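Local coordinates for protein Rubredoxin\:oxygen oxidoreductase (Desulfovibrio gigas, PDB 1E5D) that catalyses the four-electron reduction of one oxygen molecule to two water molecules, using a diiron centre in a lactamase-fold domain and FMN in a flavodoxin-like domain, at residues K44-D49 with L130-R135; K5-F10 with P219-P224; D73-Q78 with G86-L91. All coordinates share one frame; numbering follows the deposited sequence.

Contact 1: residues K44-D49 with L130-R135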
loop_
_atom_site.group_PDB
_atom_site.type_symbol
_atom_site.label_atom_id
_atom_site.label_comp_id
_atom_site.label_asym_id
_atom_site.label_seq_id
_atom_site.Cartn_x
_atom_site.Cartn_y
_atom_site.Cartn_z
ATOM N N LYS A 44 35.319 0.010 -35.658
ATOM C CA LYS A 44 34.122 -0.672 -35.195
ATOM C C LYS A 44 33.311 0.317 -34.357
ATOM O O LYS A 44 33.657 0.601 -33.208
ATOM C CB LYS A 44 34.508 -1.915 -34.406
ATOM C CG LYS A 44 34.599 -3.208 -35.183
ATOM C CD LYS A 44 34.714 -3.030 -36.680
ATOM C CE LYS A 44 34.072 -4.166 -37.455
ATOM N NZ LYS A 44 34.162 -5.463 -36.732
ATOM N N THR A 45 32.249 0.880 -34.929
ATOM C CA THR A 45 31.498 1.883 -34.176
ATOM C C THR A 45 30.468 1.221 -33.265
ATOM O O THR A 45 29.675 0.382 -33.691
ATOM C CB THR A 45 30.801 2.902 -35.091
ATOM O OG1 THR A 45 31.784 3.765 -35.671
ATOM C CG2 THR A 45 29.869 3.776 -34.265
ATOM N N THR A 46 30.495 1.612 -31.987
ATOM C CA THR A 46 29.729 0.881 -30.990
ATOM C C THR A 46 28.746 1.727 -30.192
ATOM O O THR A 46 29.005 2.855 -29.781
ATOM C CB THR A 46 30.679 0.190 -29.985
ATOM O OG1 THR A 46 31.548 -0.687 -30.700
ATOM C CG2 THR A 46 29.875 -0.656 -29.018
ATOM N N LEU A 47 27.590 1.116 -29.978
ATOM C CA LEU A 47 26.507 1.635 -29.162
ATOM C C LEU A 47 26.431 0.867 -27.850
ATOM O O LEU A 47 26.261 -0.360 -27.841
ATOM C CB LEU A 47 25.205 1.508 -29.936
ATOM C CG LEU A 47 24.090 2.507 -29.658
ATOM C CD1 LEU A 47 22.847 1.746 -29.245
ATOM C CD2 LEU A 47 24.493 3.515 -28.600
ATOM N N PHE A 48 26.564 1.549 -26.709
ATOM C CA PHE A 48 26.414 0.902 -25.413
ATOM C C PHE A 48 25.032 1.249 -24.855
ATOM O O PHE A 48 24.667 2.419 -24.988
ATOM C CB PHE A 48 27.480 1.332 -24.414
ATOM C CG PHE A 48 28.902 0.999 -24.823
ATOM C CD1 PHE A 48 29.540 1.732 -25.812
ATOM C CD2 PHE A 48 29.578 -0.044 -24.211
ATOM C CE1 PHE A 48 30.837 1.414 -26.179
ATOM C CE2 PHE A 48 30.875 -0.361 -24.579
ATOM C CZ PHE A 48 31.511 0.370 -25.572
ATOM N N ASP A 49 24.356 0.268 -24.282
ATOM C CA ASP A 49 23.010 0.405 -23.742
ATOM C C ASP A 49 22.018 0.660 -24.885
ATOM O O ASP A 49 22.406 0.675 -26.051
ATOM C CB ASP A 49 22.910 1.540 -22.730
ATOM C CG ASP A 49 24.029 1.582 -21.710
ATOM O OD1 ASP A 49 24.608 0.500 -21.457
ATOM O OD2 ASP A 49 24.325 2.668 -21.153
ATOM N N LEU A 130 38.021 -6.150 -25.884
ATOM C CA LEU A 130 37.504 -6.122 -27.243
ATOM C C LEU A 130 38.077 -4.914 -27.972
ATOM O O LEU A 130 37.931 -3.776 -27.523
ATOM C CB LEU A 130 35.979 -6.065 -27.230
ATOM C CG LEU A 130 35.285 -5.895 -28.580
ATOM C CD1 LEU A 130 35.339 -7.196 -29.361
ATOM C CD2 LEU A 130 33.841 -5.441 -28.406
ATOM N N SER A 131 38.730 -5.191 -29.086
ATOM C CA SER A 131 39.243 -4.150 -29.965
ATOM C C SER A 131 38.095 -3.516 -30.739
ATOM O O SER A 131 37.302 -4.238 -31.348
ATOM C CB SER A 131 40.278 -4.722 -30.937
ATOM O OG SER A 131 40.848 -3.715 -31.758
ATOM N N LEU A 132 37.992 -2.193 -30.715
ATOM C CA LEU A 132 36.913 -1.544 -31.467
ATOM C C LEU A 132 37.516 -0.814 -32.670
ATOM O O LEU A 132 36.816 -0.207 -33.472
ATOM C CB LEU A 132 36.114 -0.600 -30.581
ATOM C CG LEU A 132 35.117 -1.193 -29.591
ATOM C CD1 LEU A 132 35.694 -2.351 -28.800
ATOM C CD2 LEU A 132 34.648 -0.115 -28.618
ATOM N N GLY A 133 38.832 -0.921 -32.739
ATOM C CA GLY A 133 39.711 -0.287 -33.694
ATOM C C GLY A 133 40.847 0.411 -32.963
ATOM O O GLY A 133 41.719 -0.230 -32.373
ATOM N N LYS A 134 40.836 1.744 -32.971
ATOM C CA LYS A 134 41.845 2.468 -32.198
ATOM C C LYS A 134 41.621 2.260 -30.707
ATOM O O LYS A 134 42.563 2.137 -29.919
ATOM C CB LYS A 134 41.837 3.953 -32.568
ATOM C CG LYS A 134 41.505 4.871 -31.408
ATOM C CD LYS A 134 41.278 6.306 -31.845
ATOM C CE LYS A 134 42.160 7.275 -31.077
ATOM N NZ LYS A 134 41.688 7.507 -29.683
ATOM N N ARG A 135 40.363 2.207 -30.252
ATOM C CA ARG A 135 40.174 2.018 -28.809
ATOM C C ARG A 135 40.006 0.550 -28.475
ATOM O O ARG A 135 39.677 -0.257 -29.343
ATOM C CB ARG A 135 38.966 2.820 -28.313
ATOM C CG ARG A 135 39.241 4.313 -28.291
ATOM C CD ARG A 135 38.008 5.165 -28.093
ATOM N NE ARG A 135 37.629 5.914 -29.293
ATOM C CZ ARG A 135 37.739 7.236 -29.376
ATOM N NH1 ARG A 135 38.217 7.902 -28.330
ATOM N NH2 ARG A 135 37.390 7.901 -30.466
#
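Leu-132 reaches across to strand 46-48 and turns its branched end against Thr-46, while its carbonyl takes the backbone amide of Lys-44. The leucine and Thr-46 side chains cross at about a right angle. Within that crossing, Thr-46 OG1 rests 3.8 Å from Leu-132 CG and equally near CD2, a van der Waals meeting of a hydroxyl oxygen with an apolar branch. Thr-46 places OG1 there with chi1 -58°, which sets the oxygen beside its own backbone N and leaves CG2 anti to that nitrogen. In one of its two modelled conformers the Phe-48 ring turns its edge to Leu-132, a loose contact with CZ 4.4 Å from Leu-132 CD2 that is the less certain part of the packing.

The polar part is a single bond, Lys-44 N to Leu-132 O at 2.7 Å; it is somewhat bent, with 142° at the hydrogen. Lys-44 CB lies 3.0 Å from Leu-132 O, but the rest of the lysine leads away to a salt bridge with Glu-98 and a hydrogen bond to Tyr-74 OH. Within its own segment, Leu-132 N bonds to Arg-135 O at 2.9 Å, closing the turn between strands 129-131 and 136-141. Leu-132 also touches Val-137 and Phe-155, placing it between the two facing sheets of the alpha-beta/beta-alpha sandwich of the metallo-beta-lactamase fold.

Contact 2: residues K5-F10 with P219-P224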
loop_
_atom_site.group_PDB
_atom_site.type_symbol
_atom_site.label_atom_id
_atom_site.label_comp_id
_atom_site.label_asym_id
_atom_site.label_seq_id
_atom_site.Cartn_x
_atom_site.Cartn_y
_atom_site.Cartn_z
ATOM N N LYS A 5 28.400 15.569 -26.630
ATOM C CA LYS A 5 29.787 15.136 -26.726
ATOM C C LYS A 5 30.370 15.017 -25.329
ATOM O O LYS A 5 30.401 15.970 -24.551
ATOM C CB LYS A 5 30.633 16.094 -27.563
ATOM C CG LYS A 5 31.568 15.388 -28.536
ATOM C CD LYS A 5 33.010 15.820 -28.332
ATOM C CE LYS A 5 33.858 15.543 -29.562
ATOM N NZ LYS A 5 34.225 16.796 -30.280
ATOM N N ILE A 6 30.841 13.808 -25.025
ATOM C CA ILE A 6 31.437 13.671 -23.694
ATOM C C ILE A 6 32.918 14.013 -23.824
ATOM O O ILE A 6 33.373 15.001 -23.259
ATOM C CB ILE A 6 31.200 12.268 -23.134
ATOM C CG1 ILE A 6 29.712 11.900 -23.030
ATOM C CG2 ILE A 6 31.892 12.103 -21.795
ATOM C CD1 ILE A 6 29.475 10.407 -22.948
ATOM N N ILE A 7 33.581 13.175 -24.593
ATOM C CA ILE A 7 34.921 13.352 -25.116
ATOM C C ILE A 7 34.906 12.992 -26.608
ATOM O O ILE A 7 33.929 12.431 -27.103
ATOM C CB ILE A 7 35.997 12.517 -24.407
ATOM C CG1 ILE A 7 35.760 11.006 -24.448
ATOM C CG2 ILE A 7 36.168 12.982 -22.971
ATOM C CD1 ILE A 7 36.911 10.208 -23.881
ATOM N N ASP A 8 35.986 13.322 -27.290
ATOM C CA ASP A 8 36.110 13.096 -28.725
ATOM C C ASP A 8 35.758 11.659 -29.070
ATOM O O ASP A 8 36.349 10.726 -28.521
ATOM C CB ASP A 8 37.529 13.427 -29.189
ATOM C CG ASP A 8 37.933 14.855 -28.855
ATOM O OD1 ASP A 8 37.198 15.773 -29.282
ATOM O OD2 ASP A 8 38.956 15.067 -28.168
ATOM N N GLY A 9 34.783 11.480 -29.958
ATOM C CA GLY A 9 34.361 10.148 -30.351
ATOM C C GLY A 9 33.428 9.441 -29.388
ATOM O O GLY A 9 33.029 8.309 -29.675
ATOM N N PHE A 10 33.079 10.070 -28.271
ATOM C CA PHE A 10 32.152 9.516 -27.295
ATOM C C PHE A 10 30.919 10.408 -27.171
ATOM O O PHE A 10 30.994 11.579 -26.793
ATOM C CB PHE A 10 32.776 9.375 -25.918
ATOM C CG PHE A 10 33.763 8.253 -25.694
ATOM C CD1 PHE A 10 35.027 8.302 -26.258
ATOM C CD2 PHE A 10 33.424 7.159 -24.917
ATOM C CE1 PHE A 10 35.931 7.279 -26.049
ATOM C CE2 PHE A 10 34.324 6.135 -24.698
ATOM C CZ PHE A 10 35.584 6.195 -25.262
ATOM N N PRO A 219 38.211 6.158 -12.993
ATOM C CA PRO A 219 37.550 6.887 -14.071
ATOM C C PRO A 219 37.702 8.404 -13.992
ATOM O O PRO A 219 37.841 8.979 -12.918
ATOM C CB PRO A 219 36.070 6.520 -13.884
ATOM C CG PRO A 219 36.067 5.334 -12.975
ATOM C CD PRO A 219 37.241 5.552 -12.054
ATOM N N GLU A 220 37.653 9.010 -15.170
ATOM C CA GLU A 220 37.560 10.445 -15.370
ATOM C C GLU A 220 36.109 10.798 -15.703
ATOM O O GLU A 220 35.657 11.917 -15.516
ATOM C CB GLU A 220 38.496 10.923 -16.475
ATOM C CG GLU A 220 39.527 11.936 -15.995
ATOM C CD GLU A 220 40.955 11.453 -16.139
ATOM O OE1 GLU A 220 41.544 11.668 -17.220
ATOM O OE2 GLU A 220 41.504 10.865 -15.183
ATOM N N PHE A 221 35.405 9.789 -16.189
ATOM C CA PHE A 221 34.009 9.824 -16.541
ATOM C C PHE A 221 33.267 8.564 -16.117
ATOM O O PHE A 221 33.654 7.456 -16.510
ATOM C CB PHE A 221 33.871 9.927 -18.060
ATOM C CG PHE A 221 34.241 11.280 -18.626
ATOM C CD1 PHE A 221 33.316 12.309 -18.604
ATOM C CD2 PHE A 221 35.498 11.493 -19.166
ATOM C CE1 PHE A 221 33.650 13.544 -19.128
ATOM C CE2 PHE A 221 35.834 12.724 -19.698
ATOM C CZ PHE A 221 34.905 13.748 -19.676
ATOM N N ILE A 222 32.195 8.720 -15.340
ATOM C CA ILE A 222 31.322 7.561 -15.150
ATOM C C ILE A 222 29.987 7.821 -15.853
ATOM O O ILE A 222 29.382 8.858 -15.626
ATOM C CB ILE A 222 31.056 7.201 -13.686
ATOM C CG1 ILE A 222 32.314 6.707 -12.974
ATOM C CG2 ILE A 222 29.912 6.196 -13.606
ATOM C CD1 ILE A 222 32.277 6.823 -11.467
ATOM N N CYS A 223 29.593 6.880 -16.684
ATOM C CA CYS A 223 28.443 6.985 -17.566
ATOM C C CYS A 223 27.387 5.939 -17.234
ATOM O O CYS A 223 27.450 4.802 -17.701
ATOM C CB CYS A 223 28.914 6.840 -19.019
ATOM S SG CYS A 223 30.213 8.018 -19.480
ATOM N N PRO A 224 26.426 6.338 -16.406
ATOM C CA PRO A 224 25.293 5.482 -16.044
ATOM C C PRO A 224 24.095 5.628 -16.987
ATOM O O PRO A 224 24.005 6.572 -17.779
ATOM C CB PRO A 224 24.953 6.008 -14.646
ATOM C CG PRO A 224 25.252 7.461 -14.716
ATOM C CD PRO A 224 26.357 7.638 -15.718
#
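Two isoleucines meet Phe-221 through their CG2 methyls, each brought forward by a different first torsion. In Ile-6, chi1 of -58° sets CG2 anti to the backbone N; in Ile-7, chi1 of +59° wedges CG1 between N and the carbonyl carbon and leaves CG2 beside N. The Phe-221 ring takes the two methyls differently.

Ile-6 CG2 lies over one face, displaced toward the rim beside CD1 and CE1, in a CH-pi contact 3.8 Å from the centroid of the Phe-221 ring and 26° off its normal. Ile-6 and Phe-221 run antiparallel alongside each other. Ile-7 CG2 arrives obliquely near the far part of the ring, 3.3 Å from Phe-221 CE2 and 3.6 Å from Phe-221 CZ. The other branch of Ile-6 turns to the strand's next inward-facing residue, its CD1 4.3 Å from Cys-223 SG.

The chain turns a corner at Ile-6 and then makes a type II turn from Ile-7 to Phe-10, closed by Phe-10 N to Ile-7 O at 2.8 Å, with Ile-6 N bonded to Phe-10 O at 2.8 Å. Neighbouring strands complete the packing: Tyr-38 of strand 33-40 touches Ile-6 and Cys-223, and Val-160 of strand 160-164 touches Ile-7 and Cys-223. Helix 233-248 lies behind strand 221-224, against Ile-222, whose side chain faces away from the isoleucines.

Contact 3: residues D73-Q78 with G86-L91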
loop_
_atom_site.group_PDB
_atom_site.type_symbol
_atom_site.label_atom_id
_atom_site.label_comp_id
_atom_site.label_asym_id
_atom_site.label_seq_id
_atom_site.Cartn_x
_atom_site.Cartn_y
_atom_site.Cartn_z
ATOM N N ASP A 73 28.412 -0.973 -35.761
ATOM C CA ASP A 73 28.672 -2.392 -35.978
ATOM C C ASP A 73 28.311 -3.208 -34.740
ATOM O O ASP A 73 27.844 -4.340 -34.846
ATOM C CB ASP A 73 30.138 -2.668 -36.310
ATOM C CG ASP A 73 30.697 -1.857 -37.454
ATOM O OD1 ASP A 73 30.407 -2.215 -38.618
ATOM O OD2 ASP A 73 31.421 -0.875 -37.180
ATOM N N TYR A 74 28.578 -2.597 -33.591
ATOM C CA TYR A 74 28.488 -3.312 -32.333
ATOM C C TYR A 74 27.408 -2.750 -31.417
ATOM O O TYR A 74 27.208 -1.541 -31.312
ATOM C CB TYR A 74 29.826 -3.254 -31.593
ATOM C CG TYR A 74 30.931 -4.100 -32.174
ATOM C CD1 TYR A 74 30.658 -5.219 -32.953
ATOM C CD2 TYR A 74 32.262 -3.769 -31.938
ATOM C CE1 TYR A 74 31.692 -5.980 -33.476
ATOM C CE2 TYR A 74 33.294 -4.523 -32.454
ATOM C CZ TYR A 74 33.002 -5.628 -33.225
ATOM O OH TYR A 74 34.031 -6.383 -33.742
ATOM N N LEU A 75 26.745 -3.688 -30.755
ATOM C CA LEU A 75 25.775 -3.343 -29.724
ATOM C C LEU A 75 26.216 -4.008 -28.430
ATOM O O LEU A 75 26.354 -5.228 -28.395
ATOM C CB LEU A 75 24.363 -3.767 -30.116
ATOM C CG LEU A 75 23.759 -3.040 -31.324
ATOM C CD1 LEU A 75 22.436 -3.663 -31.727
ATOM C CD2 LEU A 75 23.596 -1.561 -31.019
ATOM N N VAL A 76 26.461 -3.224 -27.384
ATOM C CA VAL A 76 26.817 -3.876 -26.119
ATOM C C VAL A 76 25.650 -3.775 -25.147
ATOM O O VAL A 76 25.315 -2.678 -24.693
ATOM C CB VAL A 76 28.078 -3.268 -25.491
ATOM C CG1 VAL A 76 28.248 -3.785 -24.070
ATOM C CG2 VAL A 76 29.316 -3.582 -26.320
ATOM N N ILE A 77 25.014 -4.899 -24.827
ATOM C CA ILE A 77 23.887 -4.844 -23.896
ATOM C C ILE A 77 24.304 -5.340 -22.514
ATOM O O ILE A 77 24.540 -6.523 -22.311
ATOM C CB ILE A 77 22.690 -5.656 -24.392
ATOM C CG1 ILE A 77 22.380 -5.421 -25.870
ATOM C CG2 ILE A 77 21.465 -5.357 -23.539
ATOM C CD1 ILE A 77 22.094 -3.955 -26.147
ATOM N N GLN A 78 24.371 -4.357 -21.621
ATOM C CA GLN A 78 24.912 -4.508 -20.285
ATOM C C GLN A 78 23.869 -4.868 -19.243
ATOM O O GLN A 78 24.255 -5.213 -18.124
ATOM C CB GLN A 78 25.593 -3.210 -19.834
ATOM C CG GLN A 78 26.344 -2.504 -20.959
ATOM C CD GLN A 78 27.427 -1.612 -20.374
ATOM O OE1 GLN A 78 28.508 -2.107 -20.052
ATOM N NE2 GLN A 78 27.125 -0.329 -20.231
ATOM N N GLY A 86 15.055 -2.183 -24.117
ATOM C CA GLY A 86 13.772 -2.204 -24.779
ATOM C C GLY A 86 13.787 -1.891 -26.254
ATOM O O GLY A 86 12.908 -2.359 -26.985
ATOM N N ALA A 87 14.756 -1.096 -26.691
ATOM C CA ALA A 87 14.820 -0.687 -28.091
ATOM C C ALA A 87 15.790 -1.581 -28.857
ATOM O O ALA A 87 16.101 -1.335 -30.019
ATOM C CB ALA A 87 15.214 0.775 -28.200
ATOM N N LEU A 88 16.264 -2.628 -28.187
ATOM C CA LEU A 88 17.198 -3.562 -28.822
ATOM C C LEU A 88 16.608 -4.093 -30.122
ATOM O O LEU A 88 17.279 -3.956 -31.153
ATOM C CB LEU A 88 17.589 -4.677 -27.863
ATOM C CG LEU A 88 18.523 -5.765 -28.378
ATOM C CD1 LEU A 88 19.676 -5.174 -29.164
ATOM C CD2 LEU A 88 19.057 -6.615 -27.226
ATOM N N PRO A 89 15.405 -4.646 -30.144
ATOM C CA PRO A 89 14.812 -5.083 -31.419
ATOM C C PRO A 89 14.818 -3.993 -32.481
ATOM O O PRO A 89 15.211 -4.241 -33.624
ATOM C CB PRO A 89 13.362 -5.413 -31.052
ATOM C CG PRO A 89 13.416 -5.757 -29.604
ATOM C CD PRO A 89 14.504 -4.910 -29.011
ATOM N N ALA A 90 14.392 -2.778 -32.154
ATOM C CA ALA A 90 14.408 -1.722 -33.168
ATOM C C ALA A 90 15.825 -1.433 -33.645
ATOM O O ALA A 90 16.054 -1.107 -34.808
ATOM C CB ALA A 90 13.782 -0.435 -32.641
ATOM N N LEU A 91 16.799 -1.532 -32.738
ATOM C CA LEU A 91 18.159 -1.173 -33.121
ATOM C C LEU A 91 18.779 -2.238 -34.019
ATOM O O LEU A 91 19.499 -1.934 -34.969
ATOM C CB LEU A 91 19.021 -0.973 -31.886
ATOM C CG LEU A 91 19.082 0.412 -31.253
ATOM C CD1 LEU A 91 19.983 0.326 -30.026
ATOM C CD2 LEU A 91 19.578 1.474 -32.214
#
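Strand 74-77 and the first turn of helix 88-95 face each other with Leu-75 opposite Leu-91 and Ile-77 opposite Leu-88, their CA atoms 8.6 Å and 8.4 Å apart, a spacing that leaves room for one layer of interlocking side chains. Leu-88 is the central piece. Its chi1 of 178° carries CG anti to the backbone N; its CD1 then meets both Leu-75 and Ile-77, residues on the same face of the strand, and its CD2 meets Ile-77 alone. CD2 packs on the shaft of the isoleucine, 3.8 Å from Ile-77 CG1, whereas CD1 touches Leu-75 CD1 at 4.1 Å and also reaches the tip of Ile-77, again 4.1 Å from its CD1.

Leu-75 divides its own fork in the complementary way. While one methyl goes to Leu-88, the other, CD2, stands 4.2 Å from Leu-91 CD1, one helical turn further on, so that the leucine spans both helix residues. All three pairings run at a slant, branch against branch, and their cohesion is wholly apolar.

In the metallo-beta-lactamase fold the connection after such a strand carries metal ligands; here the seven residues between the segments, which include the short helix 82-85, hold His-79, Glu-81 and Asp-83 of the diiron pocket. The side chain of Ile-77 is about 6 Å from that of His-79. Ala-87 holds the N-cap position, and its carbonyl oxygen accepts Leu-91 N at 2.8 Å in the first turn. Farther out, Met-110 of helix 104-114 touches both Ile-77 and Leu-88, and on another flank Leu-91 packs against Leu-59 and Leu-60 of helix 56-64.

Overall arrangement
The three contacts illustrate how chemistry follows the elements that are joined: strand to turn, chain corner to strand across the sheets, strand to helix. Contacts 1 and 3 are buried, contact 2 only partly so. Contact 3 joins a helix to the sheet through aliphatic branches alone; contact 2 relies on methyls against an aromatic ring; contact 1 adds a backbone hydrogen bond to its apolar packing. Contacts 1 and 2 both bridge the two sheets of the lactamase domain, and they touch where Arg-135 meets Phe-10. Strands 46-48 and 74-77 lie side by side in one sheet, linking contact 1 to contact 3, and both contacts nest within the chain loop that contact 2 closes.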